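Local coordinates for protein AAR187Cp (Eremothecium gossypii, PDB 3ZIL) that probably regulates sister chromatid cohesion as the fungal Wpl1 (Wapl-type) partner of cohesin, this chain being its helical Wap1 domain, at residues A[60-74]-A[94-106]. Numbering follows the deposited sequence.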
ATOM      1  N   ILE A  60     -13.058 -30.280 -10.559  1.00 25.20           N
ATOM      2  CA  ILE A  60     -13.810 -29.334  -9.697  1.00 21.79           C
ATOM      3  C   ILE A  60     -14.226 -28.102 -10.482  1.00 21.03           C
ATOM      4  O   ILE A  60     -15.400 -27.642 -10.464  1.00 24.16           O
ATOM      5  CB  ILE A  60     -12.988 -28.956  -8.432  1.00 20.10           C
ATOM      6  CG1 ILE A  60     -12.813 -30.181  -7.527  1.00 15.99           C
ATOM      7  CG2 ILE A  60     -13.633 -27.779  -7.690  1.00 18.64           C
ATOM      8  CD1 ILE A  60     -11.676 -30.006  -6.483  1.00 15.91           C
ATOM      9  N   VAL A  61     -13.292 -27.533 -11.219  1.00 24.19           N
ATOM     10  CA  VAL A  61     -13.589 -26.206 -11.743  1.00 23.55           C
ATOM     11  C   VAL A  61     -14.597 -26.383 -12.874  1.00 27.95           C
ATOM     12  O   VAL A  61     -15.552 -25.588 -12.990  1.00 25.53           O
ATOM     13  CB  VAL A  61     -12.268 -25.498 -12.163  1.00 27.79           C
ATOM     14  CG1 VAL A  61     -12.519 -24.397 -13.176  1.00 29.40           C
ATOM     15  CG2 VAL A  61     -11.576 -24.955 -10.926  1.00 27.10           C
ATOM     16  N   LYS A  62     -14.458 -27.466 -13.671  1.00 25.75           N
ATOM     17  CA  LYS A  62     -15.418 -27.632 -14.795  1.00 28.27           C
ATOM     18  C   LYS A  62     -16.800 -28.016 -14.398  1.00 25.39           C
ATOM     19  O   LYS A  62     -17.731 -27.721 -15.126  1.00 25.14           O
ATOM     20  CB  LYS A  62     -14.979 -28.714 -15.807  1.00 32.26           C
ATOM     21  CG  LYS A  62     -13.655 -28.425 -16.496  1.00 41.38           C
ATOM     22  CD  LYS A  62     -13.248 -29.537 -17.476  1.00 45.97           C
ATOM     23  CE  LYS A  62     -14.171 -29.555 -18.693  1.00 59.26           C
ATOM     24  NZ  LYS A  62     -13.458 -29.765 -19.992  1.00 63.99           N
ATOM     25  N   TYR A  63     -16.924 -28.793 -13.329  1.00 24.18           N
ATOM     26  CA  TYR A  63     -18.143 -29.503 -13.071  1.00 26.57           C
ATOM     27  C   TYR A  63     -18.702 -29.325 -11.698  1.00 27.27           C
ATOM     28  O   TYR A  63     -19.893 -29.538 -11.555  1.00 30.75           O
ATOM     29  CB  TYR A  63     -17.976 -31.008 -13.224  1.00 26.63           C
ATOM     30  CG  TYR A  63     -17.536 -31.423 -14.575  1.00 30.29           C
ATOM     31  CD1 TYR A  63     -18.287 -31.107 -15.709  1.00 33.35           C
ATOM     32  CD2 TYR A  63     -16.359 -32.171 -14.729  1.00 32.03           C
ATOM     33  CE1 TYR A  63     -17.863 -31.491 -16.968  1.00 34.11           C
ATOM     34  CE2 TYR A  63     -15.948 -32.596 -15.951  1.00 31.22           C
ATOM     35  CZ  TYR A  63     -16.709 -32.262 -17.054  1.00 34.97           C
ATOM     36  OH  TYR A  63     -16.271 -32.674 -18.254  1.00 42.02           O
ATOM     37  N   ARG A  64     -17.865 -29.064 -10.682  1.00 24.96           N
ATOM     38  CA  ARG A  64     -18.404 -28.911  -9.337  1.00 25.89           C
ATOM     39  C   ARG A  64     -17.950 -27.656  -8.593  1.00 22.41           C
ATOM     40  O   ARG A  64     -17.860 -27.665  -7.402  1.00 21.59           O
ATOM     41  CB  ARG A  64     -18.145 -30.213  -8.529  1.00 28.84           C
ATOM     42  CG  ARG A  64     -18.784 -31.357  -9.297  1.00 35.18           C
ATOM     43  CD  ARG A  64     -18.752 -32.650  -8.536  1.00 42.01           C
ATOM     44  NE  ARG A  64     -19.554 -32.575  -7.337  1.00 37.00           N
ATOM     45  CZ  ARG A  64     -19.704 -33.594  -6.501  1.00 37.78           C
ATOM     46  NH1 ARG A  64     -19.111 -34.763  -6.735  1.00 35.63           N
ATOM     47  NH2 ARG A  64     -20.436 -33.429  -5.431  1.00 35.74           N
ATOM     48  N   HIS A  65     -17.630 -26.589  -9.318  1.00 21.29           N
ATOM     49  CA  HIS A  65     -17.008 -25.455  -8.719  1.00 19.27           C
ATOM     50  C   HIS A  65     -17.926 -24.816  -7.657  1.00 21.22           C
ATOM     51  O   HIS A  65     -17.523 -24.574  -6.501  1.00 19.23           O
ATOM     52  CB  HIS A  65     -16.620 -24.476  -9.817  1.00 17.02           C
ATOM     53  CG  HIS A  65     -15.485 -23.556  -9.439  1.00 18.95           C
ATOM     54  ND1 HIS A  65     -14.974 -22.623 -10.291  1.00 18.88           N
ATOM     55  CD2 HIS A  65     -14.750 -23.449  -8.225  1.00 17.64           C
ATOM     56  CE1 HIS A  65     -13.968 -21.966  -9.663  1.00 20.01           C
ATOM     57  NE2 HIS A  65     -13.855 -22.473  -8.382  1.00 19.59           N
ATOM     58  N   ARG A  66     -19.191 -24.583  -7.984  1.00 21.23           N
ATOM     59  CA  ARG A  66     -20.067 -23.953  -6.997  1.00 22.35           C
ATOM     60  C   ARG A  66     -20.297 -24.799  -5.749  1.00 22.60           C
ATOM     61  O   ARG A  66     -20.326 -24.256  -4.664  1.00 22.02           O
ATOM     62  CB  ARG A  66     -21.442 -23.594  -7.560  1.00 26.56           C
ATOM     63  CG  ARG A  66     -22.407 -23.390  -6.366  1.00 33.38           C
ATOM     64  CD  ARG A  66     -23.867 -23.535  -6.664  1.00 39.67           C
ATOM     65  NE  ARG A  66     -24.257 -24.802  -7.287  1.00 41.91           N
ATOM     66  CZ  ARG A  66     -24.627 -25.852  -6.565  1.00 47.18           C
ATOM     67  NH1 ARG A  66     -24.591 -25.788  -5.232  1.00 41.95           N
ATOM     68  NH2 ARG A  66     -25.007 -26.959  -7.162  1.00 44.46           N
ATOM     69  N   GLU A  67     -20.431 -26.119  -5.865  1.00 22.04           N
ATOM     70  CA  GLU A  67     -20.713 -26.902  -4.657  1.00 22.98           C
ATOM     71  C   GLU A  67     -19.426 -26.952  -3.768  1.00 22.65           C
ATOM     72  O   GLU A  67     -19.519 -26.859  -2.511  1.00 21.74           O
ATOM     73  CB  GLU A  67     -21.131 -28.350  -5.018  1.00 22.66           C
ATOM     74  CG  GLU A  67     -21.578 -29.176  -3.831  1.00 29.54           C
ATOM     75  CD  GLU A  67     -21.695 -30.670  -4.117  1.00 36.08           C
ATOM     76  OE1 GLU A  67     -21.705 -31.055  -5.306  1.00 36.43           O
ATOM     77  OE2 GLU A  67     -21.762 -31.465  -3.146  1.00 36.60           O
ATOM     78  N   VAL A  68     -18.247 -27.140  -4.406  1.00 18.51           N
ATOM     79  CA  VAL A  68     -17.001 -27.193  -3.608  1.00 20.19           C
ATOM     80  C   VAL A  68     -16.799 -25.821  -2.866  1.00 20.10           C
ATOM     81  O   VAL A  68     -16.444 -25.771  -1.697  1.00 21.80           O
ATOM     82  CB  VAL A  68     -15.764 -27.617  -4.505  1.00 18.48           C
ATOM     83  CG1 VAL A  68     -14.393 -27.396  -3.833  1.00 18.61           C
ATOM     84  CG2 VAL A  68     -15.906 -29.062  -4.857  1.00 20.16           C
ATOM     85  N   TRP A  69     -17.067 -24.713  -3.564  1.00 21.88           N
ATOM     86  CA  TRP A  69     -16.841 -23.376  -3.015  1.00 23.08           C
ATOM     87  C   TRP A  69     -17.789 -23.134  -1.877  1.00 23.56           C
ATOM     88  O   TRP A  69     -17.373 -22.638  -0.853  1.00 21.08           O
ATOM     89  CB  TRP A  69     -17.060 -22.306  -4.087  1.00 19.59           C
ATOM     90  CG  TRP A  69     -16.619 -20.884  -3.702  1.00 21.06           C
ATOM     91  CD1 TRP A  69     -17.379 -19.867  -3.081  1.00 20.14           C
ATOM     92  CD2 TRP A  69     -15.275 -20.305  -3.894  1.00 21.39           C
ATOM     93  NE1 TRP A  69     -16.620 -18.727  -2.877  1.00 20.92           N
ATOM     94  CE2 TRP A  69     -15.345 -18.914  -3.401  1.00 21.25           C
ATOM     95  CE3 TRP A  69     -14.082 -20.768  -4.474  1.00 23.06           C
ATOM     96  CZ2 TRP A  69     -14.261 -18.066  -3.481  1.00 21.63           C
ATOM     97  CZ3 TRP A  69     -12.990 -19.892  -4.570  1.00 22.97           C
ATOM     98  CH2 TRP A  69     -13.076 -18.578  -4.078  1.00 23.34           C
ATOM     99  N   GLU A  70     -19.079 -23.440  -2.067  1.00 23.72           N
ATOM    100  CA  GLU A  70     -20.061 -23.154  -0.992  1.00 25.88           C
ATOM    101  C   GLU A  70     -19.776 -24.034   0.224  1.00 24.21           C
ATOM    102  O   GLU A  70     -19.984 -23.607   1.369  1.00 21.58           O
ATOM    103  CB  GLU A  70     -21.510 -23.323  -1.471  1.00 27.45           C
ATOM    104  CG  GLU A  70     -21.926 -22.230  -2.446  1.00 29.92           C
ATOM    105  CD  GLU A  70     -23.406 -22.290  -2.887  1.00 31.34           C
ATOM    106  OE1 GLU A  70     -24.130 -23.262  -2.579  1.00 29.63           O
ATOM    107  OE2 GLU A  70     -23.844 -21.335  -3.563  1.00 30.44           O
ATOM    108  N   TRP A  71     -19.291 -25.244  -0.033  1.00 22.00           N
ATOM    109  CA  TRP A  71     -18.859 -26.125   1.045  1.00 22.25           C
ATOM    110  C   TRP A  71     -17.663 -25.551   1.777  1.00 23.69           C
ATOM    111  O   TRP A  71     -17.731 -25.404   3.017  1.00 22.92           O
ATOM    112  CB  TRP A  71     -18.594 -27.585   0.560  1.00 23.39           C
ATOM    113  CG  TRP A  71     -18.247 -28.485   1.718  1.00 22.41           C
ATOM    114  CD1 TRP A  71     -19.123 -29.177   2.531  1.00 25.25           C
ATOM    115  CD2 TRP A  71     -16.918 -28.732   2.286  1.00 22.31           C
ATOM    116  NE1 TRP A  71     -18.438 -29.897   3.507  1.00 23.01           N
ATOM    117  CE2 TRP A  71     -17.111 -29.679   3.395  1.00 25.20           C
ATOM    118  CE3 TRP A  71     -15.603 -28.357   1.922  1.00 23.71           C
ATOM    119  CZ2 TRP A  71     -16.050 -30.140   4.163  1.00 26.52           C
ATOM    120  CZ3 TRP A  71     -14.546 -28.830   2.698  1.00 26.43           C
ATOM    121  CH2 TRP A  71     -14.758 -29.701   3.799  1.00 29.38           C
ATOM    122  N   CYS A  72     -16.596 -25.142   1.061  1.00 23.04           N
ATOM    123  CA  CYS A  72     -15.423 -24.605   1.750  1.00 22.28           C
ATOM    124  C   CYS A  72     -15.774 -23.332   2.537  1.00 22.86           C
ATOM    125  O   CYS A  72     -15.237 -23.106   3.608  1.00 20.88           O
ATOM    126  CB  CYS A  72     -14.228 -24.293   0.808  1.00 25.36           C
ATOM    127  SG  CYS A  72     -13.590 -25.804  -0.026  1.00 28.43           S
ATOM    128  N   PHE A  73     -16.651 -22.491   2.017  1.00 22.70           N
ATOM    129  CA  PHE A  73     -16.788 -21.125   2.616  1.00 23.34           C
ATOM    130  C   PHE A  73     -18.079 -20.983   3.333  1.00 25.34           C
ATOM    131  O   PHE A  73     -18.499 -19.892   3.612  1.00 30.71           O
ATOM    132  CB  PHE A  73     -16.569 -20.003   1.594  1.00 22.11           C
ATOM    133  CG  PHE A  73     -15.183 -20.019   1.021  1.00 21.16           C
ATOM    134  CD1 PHE A  73     -14.118 -19.577   1.776  1.00 20.20           C
ATOM    135  CD2 PHE A  73     -14.924 -20.577  -0.247  1.00 19.11           C
ATOM    136  CE1 PHE A  73     -12.805 -19.610   1.246  1.00 19.55           C
ATOM    137  CE2 PHE A  73     -13.638 -20.621  -0.769  1.00 20.47           C
ATOM    138  CZ  PHE A  73     -12.564 -20.162   0.003  1.00 18.95           C
ATOM    139  N   GLN A  74     -18.697 -22.111   3.667  1.00 24.83           N
ATOM    140  CA  GLN A  74     -20.025 -22.069   4.367  1.00 30.99           C
ATOM    141  C   GLN A  74     -19.898 -21.354   5.746  1.00 30.51           C
ATOM    142  O   GLN A  74     -20.772 -20.587   6.160  1.00 33.53           O
ATOM    143  CB  GLN A  74     -20.620 -23.498   4.536  1.00 27.16           C
ATOM    144  CG  GLN A  74     -22.103 -23.435   4.880  1.00 34.49           C
ATOM    145  CD  GLN A  74     -22.715 -24.788   5.239  1.00 37.36           C
ATOM    146  OE1 GLN A  74     -22.024 -25.817   5.260  1.00 42.44           O
ATOM    147  NE2 GLN A  74     -24.034 -24.797   5.486  1.00 38.20           N
ATOM    148  N   ILE A  94      -8.497 -22.439  -6.808  1.00 18.74           N
ATOM    149  CA  ILE A  94      -9.643 -22.545  -7.743  1.00 20.23           C
ATOM    150  C   ILE A  94     -10.479 -21.340  -7.530  1.00 18.62           C
ATOM    151  O   ILE A  94     -11.611 -21.421  -6.967  1.00 20.59           O
ATOM    152  CB  ILE A  94     -10.516 -23.812  -7.493  1.00 22.14           C
ATOM    153  CG1 ILE A  94     -10.873 -23.913  -5.977  1.00 21.66           C
ATOM    154  CG2 ILE A  94      -9.791 -25.073  -8.052  1.00 20.81           C
ATOM    155  CD1 ILE A  94     -12.004 -24.928  -5.644  1.00 21.41           C
ATOM    156  N   PRO A  95      -9.931 -20.195  -7.938  1.00 18.02           N
ATOM    157  CA  PRO A  95     -10.598 -18.926  -7.756  1.00 18.07           C
ATOM    158  C   PRO A  95     -11.867 -18.870  -8.625  1.00 17.86           C
ATOM    159  O   PRO A  95     -11.886 -19.409  -9.747  1.00 16.64           O
ATOM    160  CB  PRO A  95      -9.537 -17.904  -8.295  1.00 17.48           C
ATOM    161  CG  PRO A  95      -8.684 -18.708  -9.252  1.00 17.99           C
ATOM    162  CD  PRO A  95      -8.571 -20.032  -8.505  1.00 18.28           C
ATOM    163  N   LEU A  96     -12.927 -18.236  -8.136  1.00 17.79           N
ATOM    164  CA  LEU A  96     -14.090 -17.936  -9.001  1.00 17.80           C
ATOM    165  C   LEU A  96     -13.725 -16.776  -9.934  1.00 20.46           C
ATOM    166  O   LEU A  96     -12.708 -16.095  -9.699  1.00 18.72           O
ATOM    167  CB  LEU A  96     -15.301 -17.482  -8.156  1.00 17.85           C
ATOM    168  CG  LEU A  96     -15.725 -18.410  -7.018  1.00 18.73           C
ATOM    169  CD1 LEU A  96     -16.692 -17.676  -6.105  1.00 21.89           C
ATOM    170  CD2 LEU A  96     -16.350 -19.660  -7.646  1.00 20.35           C
ATOM    171  N   LEU A  97     -14.539 -16.537 -10.988  1.00 21.19           N
ATOM    172  CA  LEU A  97     -14.305 -15.379 -11.839  1.00 26.45           C
ATOM    173  C   LEU A  97     -14.395 -14.141 -10.989  1.00 28.55           C
ATOM    174  O   LEU A  97     -15.116 -14.182  -9.963  1.00 27.20           O
ATOM    175  CB  LEU A  97     -15.407 -15.295 -12.896  1.00 30.38           C
ATOM    176  CG  LEU A  97     -15.698 -16.492 -13.790  1.00 32.05           C
ATOM    177  CD1 LEU A  97     -17.134 -16.371 -14.397  1.00 29.44           C
ATOM    178  CD2 LEU A  97     -14.569 -16.569 -14.809  1.00 29.19           C
ATOM    179  N   ARG A  98     -13.772 -13.032 -11.453  1.00 30.85           N
ATOM    180  CA  ARG A  98     -13.654 -11.774 -10.685  1.00 38.53           C
ATOM    181  C   ARG A  98     -14.980 -11.188 -10.122  1.00 36.03           C
ATOM    182  O   ARG A  98     -15.038 -10.688  -8.984  1.00 37.40           O
ATOM    183  CB  ARG A  98     -12.841 -10.663 -11.448  1.00 45.22           C
ATOM    184  CG  ARG A  98     -12.365  -9.516 -10.507  1.00 54.09           C
ATOM    185  CD  ARG A  98     -11.172  -8.639 -10.986  1.00 61.14           C
ATOM    186  NE  ARG A  98     -10.018  -8.586 -10.043  1.00 61.37           N
ATOM    187  CZ  ARG A  98      -9.979  -7.930  -8.868  1.00 66.61           C
ATOM    188  NH1 ARG A  98     -11.056  -7.262  -8.454  1.00 66.38           N
ATOM    189  NH2 ARG A  98      -8.873  -7.954  -8.086  1.00 52.83           N
ATOM    190  N   HIS A  99     -16.036 -11.272 -10.903  1.00 30.15           N
ATOM    191  CA  HIS A  99     -17.295 -10.622 -10.543  1.00 29.69           C
ATOM    192  C   HIS A  99     -18.296 -11.609  -9.982  1.00 27.28           C
ATOM    193  O   HIS A  99     -19.474 -11.280  -9.769  1.00 30.37           O
ATOM    194  CB  HIS A  99     -17.872 -10.019 -11.809  1.00 30.59           C
ATOM    195  CG  HIS A  99     -17.995 -11.040 -12.954  1.00 41.92           C
ATOM    196  ND1 HIS A  99     -16.919 -11.572 -13.578  1.00 42.87           N
ATOM    197  CD2 HIS A  99     -19.130 -11.652 -13.544  1.00 39.90           C
ATOM    198  CE1 HIS A  99     -17.342 -12.442 -14.545  1.00 45.67           C
ATOM    199  NE2 HIS A  99     -18.682 -12.497 -14.506  1.00 38.78           N
ATOM    200  N   ASP A 100     -17.883 -12.842  -9.753  1.00 22.44           N
ATOM    201  CA  ASP A 100     -18.797 -13.784  -9.124  1.00 21.27           C
ATOM    202  C   ASP A 100     -19.175 -13.293  -7.683  1.00 25.72           C
ATOM    203  O   ASP A 100     -18.311 -13.118  -6.807  1.00 23.99           O
ATOM    204  CB  ASP A 100     -18.124 -15.126  -9.098  1.00 21.68           C
ATOM    205  CG  ASP A 100     -19.068 -16.254  -8.752  1.00 22.06           C
ATOM    206  OD1 ASP A 100     -19.920 -16.084  -7.848  1.00 19.64           O
ATOM    207  OD2 ASP A 100     -18.875 -17.336  -9.376  1.00 20.69           O
ATOM    208  N   LYS A 101     -20.458 -13.103  -7.427  1.00 22.24           N
ATOM    209  CA  LYS A 101     -20.852 -12.642  -6.115  1.00 27.54           C
ATOM    210  C   LYS A 101     -20.510 -13.600  -4.947  1.00 26.70           C
ATOM    211  O   LYS A 101     -20.585 -13.182  -3.773  1.00 23.10           O
ATOM    212  CB  LYS A 101     -22.348 -12.355  -6.096  1.00 28.59           C
ATOM    213  CG  LYS A 101     -22.733 -11.164  -6.972  1.00 39.52           C
ATOM    214  CD  LYS A 101     -24.124 -10.686  -6.568  1.00 45.92           C
ATOM    215  CE  LYS A 101     -24.985 -10.458  -7.784  1.00 53.46           C
ATOM    216  NZ  LYS A 101     -24.463  -9.287  -8.542  1.00 57.82           N
ATOM    217  N   ARG A 102     -20.154 -14.854  -5.249  1.00 21.98           N
ATOM    218  CA  ARG A 102     -19.874 -15.801  -4.181  1.00 21.45           C
ATOM    219  C   ARG A 102     -18.489 -15.513  -3.593  1.00 20.54           C
ATOM    220  O   ARG A 102     -18.115 -16.111  -2.623  1.00 15.60           O
ATOM    221  CB  ARG A 102     -20.005 -17.273  -4.640  1.00 25.27           C
ATOM    222  CG  ARG A 102     -21.474 -17.700  -4.805  1.00 25.85           C
ATOM    223  CD  ARG A 102     -21.512 -19.032  -5.567  1.00 23.41           C
ATOM    224  NE  ARG A 102     -22.800 -19.661  -5.331  1.00 26.92           N
ATOM    225  CZ  ARG A 102     -23.757 -19.781  -6.287  1.00 31.53           C
ATOM    226  NH1 ARG A 102     -23.523 -19.412  -7.553  1.00 27.46           N
ATOM    227  NH2 ARG A 102     -24.902 -20.406  -6.030  1.00 30.06           N
ATOM    228  N   TRP A 103     -17.759 -14.549  -4.170  1.00 19.19           N
ATOM    229  CA  TRP A 103     -16.605 -14.009  -3.479  1.00 18.58           C
ATOM    230  C   TRP A 103     -17.021 -13.346  -2.145  1.00 20.12           C
ATOM    231  O   TRP A 103     -16.262 -13.409  -1.181  1.00 22.99           O
ATOM    232  CB  TRP A 103     -15.853 -13.027  -4.376  1.00 19.38           C
ATOM    233  CG  TRP A 103     -14.850 -13.648  -5.330  1.00 18.85           C
ATOM    234  CD1 TRP A 103     -14.940 -13.705  -6.727  1.00 19.48           C
ATOM    235  CD2 TRP A 103     -13.589 -14.322  -5.012  1.00 19.02           C
ATOM    236  NE1 TRP A 103     -13.866 -14.330  -7.263  1.00 18.71           N
ATOM    237  CE2 TRP A 103     -13.004 -14.722  -6.298  1.00 18.60           C
ATOM    238  CE3 TRP A 103     -12.894 -14.592  -3.838  1.00 19.58           C
ATOM    239  CZ2 TRP A 103     -11.773 -15.377  -6.391  1.00 20.05           C
ATOM    240  CZ3 TRP A 103     -11.652 -15.281  -3.940  1.00 20.36           C
ATOM    241  CH2 TRP A 103     -11.114 -15.656  -5.180  1.00 19.62           C
ATOM    242  N   ALA A 104     -18.254 -12.825  -2.042  1.00 20.36           N
ATOM    243  CA  ALA A 104     -18.777 -12.199  -0.811  1.00 22.64           C
ATOM    244  C   ALA A 104     -18.871 -13.240   0.302  1.00 25.20           C
ATOM    245  O   ALA A 104     -19.002 -12.879   1.487  1.00 25.00           O
ATOM    246  CB  ALA A 104     -20.177 -11.583  -1.034  1.00 21.73           C
ATOM    247  N   MET A 105     -18.720 -14.537  -0.003  1.00 23.02           N
ATOM    248  CA  MET A 105     -18.722 -15.442   1.167  1.00 22.73           C
ATOM    249  C   MET A 105     -17.443 -15.299   1.987  1.00 20.95           C
ATOM    250  O   MET A 105     -17.362 -15.877   3.050  1.00 17.40           O
ATOM    251  CB  MET A 105     -18.961 -16.930   0.827  1.00 22.89           C
ATOM    252  CG  MET A 105     -20.238 -17.220   0.080  1.00 21.29           C
ATOM    253  SD  MET A 105     -20.215 -18.997  -0.490  1.00 25.40           S
ATOM    254  CE  MET A 105     -20.816 -19.836   0.989  1.00 23.40           C
ATOM    255  N   LEU A 106     -16.426 -14.582   1.464  1.00 21.28           N
ATOM    256  CA  LEU A 106     -15.221 -14.272   2.209  1.00 21.69           C
ATOM    257  C   LEU A 106     -15.299 -12.816   2.650  1.00 23.64           C
ATOM    258  O   LEU A 106     -14.823 -11.920   1.874  1.00 25.27           O
ATOM    259  CB  LEU A 106     -13.938 -14.518   1.337  1.00 20.45           C
ATOM    260  CG  LEU A 106     -13.636 -15.961   0.862  1.00 25.30           C
ATOM    261  CD1 LEU A 106     -14.640 -16.399  -0.215  1.00 18.67           C
ATOM    262  CD2 LEU A 106     -12.193 -16.103   0.343  1.00 22.83           C
TER
HETATM  263  O   HOH W   1     -19.167 -17.302   4.334  1.00 21.31           O
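Ile-94, the residue that leaves helix 81-93, rests its CD1 against both Ile-60 CG2 and Val-68 CG1, while its CG2 presses on Val-61 CG2 at 3.4 Å, a tight fit for two methyls. Ile-94 O takes a hydrogen bond from His-65 NE2 (2.9 Å), the oxygen lying in the imidazole plane, while NE2 sits well above the plane of the carbonyl. With CG anti to the backbone N (chi1 -156°), the His-65 ring is swung toward the loop, its CE1 edge near Pro-95 O. Leu-96 then serves two rings at once: CD2 lies over a face of His-65, and CD1 over the five-membered ring of Trp-69, 3.4 Å from its centroid, while Phe-73 backs the other indole face. The arrangement illustrates how an all-helical domain such as Wap1 packs a connection that has no alpha-helix: the link between helices 81-93 and 108-116 lies along helix 54-72, fastened by polar side-chain atoms to backbone oxygens. At Arg-102 O the indole NE1 of Trp-69 donates at 3.0 Å, from the carbonyl face opposite to that used by Met-105 N within the 3-10 turn. The extended Arg-102 side chain grips Glu-70 in a side-on salt bridge, NE (2.6 Å) and NH2 (2.8 Å) both donating to the single oxygen OE2, with Arg-66 CD laid over the guanidinium face. Trp-103 turns its face to the CH2 edge of Trp-69 in a T-shaped pair, planes 80° apart; replacing Trp-69 with an alanine would probably open a gap beneath Leu-96, leave Arg-102 O with the Met-105 N bond alone of the two described, and remove the edge that meets the Trp-103 face. Met-105 brings SD to the Trp-69 edge, a Met-aromatic contact, and one water donates to both its carbonyl oxygen and that of Phe-73. Leu-106 sets CD1 over the Phe-73 ring, 3.8 Å from its centroid.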